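Local structure of beta-galacturonidase (Eisenbergiella tayi, 6NCW) at residues 43-57 against 111-123. The protein hydrolyses beta-galacturonides as a glycoside hydrolase of family 2, and may also act on beta-glucuronides. Sequence-based numbering, arbitrary orientation.
Sequences WENYPDTVSYRGQAS and QLEVIADNSFGPD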
loop_
_atom_site.group_PDB
_atom_site.type_symbol
_atom_site.label_atom_id
_atom_site.label_comp_id
_atom_site.label_asym_id
_atom_site.label_seq_id
_atom_site.Cartn_x
_atom_site.Cartn_y
_atom_site.Cartn_z
ATOM N N TRP A 43 -18.295 0.362 -20.261
ATOM C CA TRP A 43 -17.794 -0.990 -20.464
ATOM C C TRP A 43 -16.363 -1.165 -19.979
ATOM O O TRP A 43 -15.911 -2.304 -19.858
ATOM C CB TRP A 43 -17.913 -1.410 -21.929
ATOM C CG TRP A 43 -17.043 -0.689 -22.894
ATOM C CD1 TRP A 43 -15.667 -0.584 -22.869
ATOM C CD2 TRP A 43 -17.480 0.012 -24.054
ATOM N NE1 TRP A 43 -15.235 0.145 -23.952
ATOM C CE2 TRP A 43 -16.324 0.524 -24.696
ATOM C CE3 TRP A 43 -18.747 0.276 -24.613
ATOM C CZ2 TRP A 43 -16.394 1.285 -25.878
ATOM C CZ3 TRP A 43 -18.815 1.029 -25.785
ATOM C CH2 TRP A 43 -17.639 1.527 -26.403
ATOM N N GLU A 44 -15.650 -0.080 -19.665
ATOM C CA GLU A 44 -14.331 -0.234 -19.056
ATOM C C GLU A 44 -14.418 -0.857 -17.671
ATOM O O GLU A 44 -13.411 -1.337 -17.150
ATOM C CB GLU A 44 -13.601 1.110 -18.982
ATOM C CG GLU A 44 -13.060 1.577 -20.328
ATOM C CD GLU A 44 -14.065 2.413 -21.114
ATOM O OE1 GLU A 44 -15.284 2.391 -20.789
ATOM O OE2 GLU A 44 -13.630 3.113 -22.058
ATOM N N ASN A 45 -15.599 -0.883 -17.082
ATOM C CA ASN A 45 -15.841 -1.558 -15.822
ATOM C C ASN A 45 -16.307 -2.996 -15.997
ATOM O O ASN A 45 -16.450 -3.700 -14.989
ATOM C CB ASN A 45 -16.874 -0.753 -15.029
ATOM C CG ASN A 45 -16.441 0.689 -14.855
ATOM O OD1 ASN A 45 -17.206 1.615 -15.110
ATOM N ND2 ASN A 45 -15.165 0.883 -14.462
ATOM N N TYR A 46 -16.559 -3.454 -17.256
ATOM C CA TYR A 46 -16.891 -4.879 -17.336
ATOM C C TYR A 46 -15.608 -5.679 -17.516
ATOM O O TYR A 46 -14.717 -5.252 -18.257
ATOM C CB TYR A 46 -17.839 -5.195 -18.503
ATOM C CG TYR A 46 -18.948 -4.207 -18.770
ATOM C CD1 TYR A 46 -19.500 -4.117 -20.043
ATOM C CD2 TYR A 46 -19.473 -3.382 -17.762
ATOM C CE1 TYR A 46 -20.513 -3.228 -20.324
ATOM C CE2 TYR A 46 -20.512 -2.474 -18.038
ATOM C CZ TYR A 46 -21.023 -2.415 -19.327
ATOM O OH TYR A 46 -22.038 -1.543 -19.656
ATOM N N PRO A 47 -15.486 -6.827 -16.843
ATOM C CA PRO A 47 -14.216 -7.570 -16.883
ATOM C C PRO A 47 -13.589 -7.760 -18.269
ATOM O O PRO A 47 -12.373 -7.587 -18.396
ATOM C CB PRO A 47 -14.614 -8.900 -16.235
ATOM C CG PRO A 47 -15.577 -8.471 -15.181
ATOM C CD PRO A 47 -16.411 -7.392 -15.844
ATOM N N ASP A 48 -14.359 -8.080 -19.309
ATOM C CA ASP A 48 -13.766 -8.427 -20.600
ATOM C C ASP A 48 -13.464 -7.216 -21.477
ATOM O O ASP A 48 -12.868 -7.376 -22.548
ATOM C CB ASP A 48 -14.682 -9.403 -21.354
ATOM C CG ASP A 48 -14.959 -10.659 -20.547
ATOM O OD1 ASP A 48 -13.999 -11.407 -20.280
ATOM O OD2 ASP A 48 -16.116 -10.873 -20.136
ATOM N N THR A 49 -13.838 -6.013 -21.048
ATOM C CA THR A 49 -13.620 -4.825 -21.856
ATOM C C THR A 49 -12.952 -3.704 -21.045
ATOM O O THR A 49 -13.019 -2.538 -21.429
ATOM C CB THR A 49 -14.948 -4.377 -22.479
ATOM O OG1 THR A 49 -15.995 -4.450 -21.508
ATOM C CG2 THR A 49 -15.347 -5.304 -23.637
ATOM N N VAL A 50 -12.259 -4.041 -19.955
ATOM C CA VAL A 50 -11.532 -3.026 -19.177
ATOM C C VAL A 50 -10.610 -2.158 -20.041
ATOM O O VAL A 50 -10.418 -0.973 -19.749
ATOM C CB VAL A 50 -10.759 -3.696 -18.027
ATOM C CG1 VAL A 50 -11.736 -4.352 -17.058
ATOM C CG2 VAL A 50 -9.738 -4.732 -18.571
ATOM N N SER A 51 -10.070 -2.697 -21.138
ATOM C CA SER A 51 -9.187 -1.937 -22.029
ATOM C C SER A 51 -9.758 -1.703 -23.434
ATOM O O SER A 51 -9.003 -1.340 -24.337
ATOM C CB SER A 51 -7.835 -2.635 -22.173
ATOM O OG SER A 51 -7.138 -2.676 -20.940
ATOM N N TYR A 52 -11.062 -1.877 -23.649
ATOM C CA TYR A 52 -11.596 -1.848 -25.012
ATOM C C TYR A 52 -11.868 -0.415 -25.489
ATOM O O TYR A 52 -12.648 0.325 -24.872
ATOM C CB TYR A 52 -12.875 -2.679 -25.104
ATOM C CG TYR A 52 -13.449 -2.689 -26.494
ATOM C CD1 TYR A 52 -12.819 -3.399 -27.510
ATOM C CD2 TYR A 52 -14.596 -1.979 -26.803
ATOM C CE1 TYR A 52 -13.313 -3.414 -28.789
ATOM C CE2 TYR A 52 -15.100 -1.983 -28.104
ATOM C CZ TYR A 52 -14.444 -2.704 -29.087
ATOM O OH TYR A 52 -14.918 -2.732 -30.380
ATOM N N ARG A 53 -11.260 -0.040 -26.615
ATOM C CA ARG A 53 -11.592 1.199 -27.318
ATOM C C ARG A 53 -12.058 0.852 -28.725
ATOM O O ARG A 53 -11.347 0.159 -29.464
ATOM C CB ARG A 53 -10.408 2.176 -27.378
ATOM C CG ARG A 53 -10.838 3.485 -28.036
ATOM C CD ARG A 53 -10.100 4.713 -27.574
ATOM N NE ARG A 53 -9.685 4.686 -26.163
ATOM C CZ ARG A 53 -10.291 5.339 -25.171
ATOM N NH1 ARG A 53 -11.379 6.067 -25.393
ATOM N NH2 ARG A 53 -9.800 5.266 -23.943
ATOM N N GLY A 54 -13.245 1.320 -29.085
ATOM C CA GLY A 54 -13.879 0.906 -30.327
ATOM C C GLY A 54 -15.383 1.105 -30.244
ATOM O O GLY A 54 -15.870 1.873 -29.423
ATOM N N GLN A 55 -16.094 0.390 -31.113
ATOM C CA GLN A 55 -17.550 0.332 -31.115
ATOM C C GLN A 55 -18.056 -0.877 -30.342
ATOM O O GLN A 55 -17.427 -1.938 -30.326
ATOM C CB GLN A 55 -18.104 0.223 -32.539
ATOM C CG GLN A 55 -17.723 1.338 -33.488
ATOM C CD GLN A 55 -18.247 1.054 -34.879
ATOM O OE1 GLN A 55 -18.072 -0.050 -35.394
ATOM N NE2 GLN A 55 -18.912 2.034 -35.484
ATOM N N ALA A 56 -19.240 -0.727 -29.759
ATOM C CA ALA A 56 -19.922 -1.854 -29.146
ATOM C C ALA A 56 -21.423 -1.645 -29.294
ATOM O O ALA A 56 -21.886 -0.529 -29.519
ATOM C CB ALA A 56 -19.525 -2.012 -27.679
ATOM N N SER A 57 -22.188 -2.728 -29.181
ATOM C CA SER A 57 -23.637 -2.660 -29.346
ATOM C C SER A 57 -24.356 -2.972 -28.037
ATOM O O SER A 57 -24.058 -3.977 -27.383
ATOM C CB SER A 57 -24.115 -3.615 -30.445
ATOM O OG SER A 57 -25.365 -4.185 -30.097
ATOM N N GLN A 111 -37.390 -3.543 -31.173
ATOM C CA GLN A 111 -35.988 -3.770 -30.843
ATOM C C GLN A 111 -35.265 -2.430 -30.825
ATOM O O GLN A 111 -35.288 -1.698 -31.820
ATOM C CB GLN A 111 -35.326 -4.714 -31.841
ATOM C CG GLN A 111 -35.668 -6.180 -31.618
ATOM C CD GLN A 111 -37.100 -6.494 -32.016
ATOM O OE1 GLN A 111 -37.616 -5.962 -33.014
ATOM N NE2 GLN A 111 -37.761 -7.347 -31.231
ATOM N N LEU A 112 -34.638 -2.113 -29.695
ATOM C CA LEU A 112 -33.788 -0.936 -29.548
ATOM C C LEU A 112 -32.332 -1.376 -29.530
ATOM O O LEU A 112 -31.957 -2.280 -28.770
ATOM C CB LEU A 112 -34.113 -0.176 -28.264
ATOM C CG LEU A 112 -33.246 1.059 -27.995
ATOM C CD1 LEU A 112 -33.315 2.055 -29.147
ATOM C CD2 LEU A 112 -33.679 1.718 -26.693
ATOM N N GLU A 113 -31.517 -0.751 -30.366
ATOM C CA GLU A 113 -30.090 -1.034 -30.383
ATOM C C GLU A 113 -29.340 0.282 -30.437
ATOM O O GLU A 113 -29.665 1.146 -31.255
ATOM C CB GLU A 113 -29.682 -1.918 -31.562
ATOM C CG GLU A 113 -28.170 -2.154 -31.648
ATOM C CD GLU A 113 -27.776 -3.103 -32.769
ATOM O OE1 GLU A 113 -28.499 -3.145 -33.797
ATOM O OE2 GLU A 113 -26.743 -3.810 -32.620
ATOM N N VAL A 114 -28.356 0.434 -29.555
ATOM C CA VAL A 114 -27.502 1.611 -29.515
ATOM C C VAL A 114 -26.080 1.161 -29.814
ATOM O O VAL A 114 -25.553 0.261 -29.147
ATOM C CB VAL A 114 -27.577 2.321 -28.157
ATOM C CG1 VAL A 114 -26.730 3.585 -28.171
ATOM C CG2 VAL A 114 -29.012 2.634 -27.821
ATOM N N ILE A 115 -25.475 1.760 -30.834
ATOM C CA ILE A 115 -24.059 1.557 -31.122
ATOM C C ILE A 115 -23.317 2.691 -30.423
ATOM O O ILE A 115 -23.506 3.865 -30.758
ATOM C CB ILE A 115 -23.768 1.549 -32.630
ATOM C CG1 ILE A 115 -24.771 0.673 -33.398
ATOM C CG2 ILE A 115 -22.335 1.093 -32.890
ATOM C CD1 ILE A 115 -24.634 -0.785 -33.095
ATOM N N ALA A 116 -22.506 2.349 -29.428
ATOM C CA ALA A 116 -21.682 3.313 -28.711
ATOM C C ALA A 116 -20.241 3.163 -29.155
ATOM O O ALA A 116 -19.764 2.046 -29.376
ATOM C CB ALA A 116 -21.771 3.117 -27.195
ATOM N N ASP A 117 -19.542 4.289 -29.243
ATOM C CA ASP A 117 -18.195 4.338 -29.782
ATOM C C ASP A 117 -17.373 5.335 -28.971
ATOM O O ASP A 117 -17.790 6.484 -28.819
ATOM C CB ASP A 117 -18.248 4.752 -31.256
ATOM C CG ASP A 117 -16.902 4.701 -31.925
ATOM O OD1 ASP A 117 -15.918 4.230 -31.291
ATOM O OD2 ASP A 117 -16.828 5.126 -33.096
ATOM N N ASN A 118 -16.222 4.895 -28.446
ATOM C CA ASN A 118 -15.306 5.776 -27.720
ATOM C C ASN A 118 -13.964 5.952 -28.441
ATOM O O ASN A 118 -12.985 6.416 -27.833
ATOM C CB ASN A 118 -15.108 5.284 -26.272
ATOM C CG ASN A 118 -14.327 3.976 -26.163
ATOM O OD1 ASN A 118 -14.008 3.322 -27.160
ATOM N ND2 ASN A 118 -14.036 3.578 -24.924
ATOM N N SER A 119 -13.908 5.604 -29.726
ATOM C CA SER A 119 -12.697 5.766 -30.523
ATOM C C SER A 119 -12.247 7.219 -30.556
ATOM O O SER A 119 -13.060 8.147 -30.573
ATOM C CB SER A 119 -12.927 5.308 -31.968
ATOM O OG SER A 119 -13.278 3.936 -32.035
ATOM N N PHE A 120 -10.931 7.410 -30.595
ATOM C CA PHE A 120 -10.347 8.704 -30.919
ATOM C C PHE A 120 -10.044 8.764 -32.412
ATOM O O PHE A 120 -9.801 7.738 -33.054
ATOM C CB PHE A 120 -9.049 8.941 -30.140
ATOM C CG PHE A 120 -9.209 8.939 -28.643
ATOM C CD1 PHE A 120 -10.225 9.641 -28.028
ATOM C CD2 PHE A 120 -8.315 8.247 -27.857
ATOM C CE1 PHE A 120 -10.336 9.646 -26.646
ATOM C CE2 PHE A 120 -8.420 8.250 -26.494
ATOM C CZ PHE A 120 -9.436 8.938 -25.885
ATOM N N GLY A 121 -10.017 9.977 -32.951
ATOM C CA GLY A 121 -9.692 10.178 -34.343
ATOM C C GLY A 121 -10.281 11.460 -34.898
ATOM O O GLY A 121 -10.864 12.267 -34.170
ATOM N N PRO A 122 -10.155 11.655 -36.218
ATOM C CA PRO A 122 -10.518 12.955 -36.817
ATOM C C PRO A 122 -11.970 13.353 -36.647
ATOM O O PRO A 122 -12.275 14.558 -36.668
ATOM C CB PRO A 122 -10.180 12.758 -38.302
ATOM C CG PRO A 122 -9.196 11.642 -38.330
ATOM C CD PRO A 122 -9.554 10.737 -37.197
ATOM N N ASP A 123 -12.887 12.388 -36.542
ATOM C CA ASP A 123 -14.298 12.734 -36.389
ATOM C C ASP A 123 -14.593 13.356 -35.032
ATOM O O ASP A 123 -15.633 14.006 -34.876
ATOM C CB ASP A 123 -15.192 11.499 -36.557
ATOM C CG ASP A 123 -15.055 10.842 -37.926
ATOM O OD1 ASP A 123 -14.442 11.448 -38.835
ATOM O OD2 ASP A 123 -15.577 9.716 -38.089
HETATM O O HOH W 1 -19.180 5.040 -34.373
#
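The guanidinium of Arg53 lies flat on the Phe120 ring, centres 4.3 Å apart and planes only 13° from parallel, a cation-pi stack. The rotation of the guanidinium is set at its edge, where NH1 of Arg53 donates to Asn118 O at 2.9 Å, the acceptor lying in the guanidinium plane; Gln133 and Ser134 take further bonds from the same group. The bend at chi3 (-33°) brings the head of the arginine over Phe120. Asn118 faces the opposite side of the guanidinium, its amide wedged between Arg53 and Trp43. There OD1 of Asn118 receives Gly54 N at 2.9 Å, nearly along the C=O axis, while Trp43 brings the rim of its indole, CZ2 standing 3.4 Å from Asn118 OD1 with ring and amide planes 70° apart. CZ3 of Trp43 rests 3.9 Å from Ala116 CB. Beyond this end Ala56 and Ala116 form an antiparallel hydrogen-bonded pair, Ala56 N to Ala116 O being 2.8 Å. A water accepts from Gln55 NE2 and donates to Asp117 OD2. Phe120 lies about 11 Å, side chain to side chain, from the galacturonate-binding Asp131 and Arg337. In the N-terminal beta-sandwich usual in family 2, strand 55-63 runs between 19-26 and 109-117, with 78-83 flanking the latter.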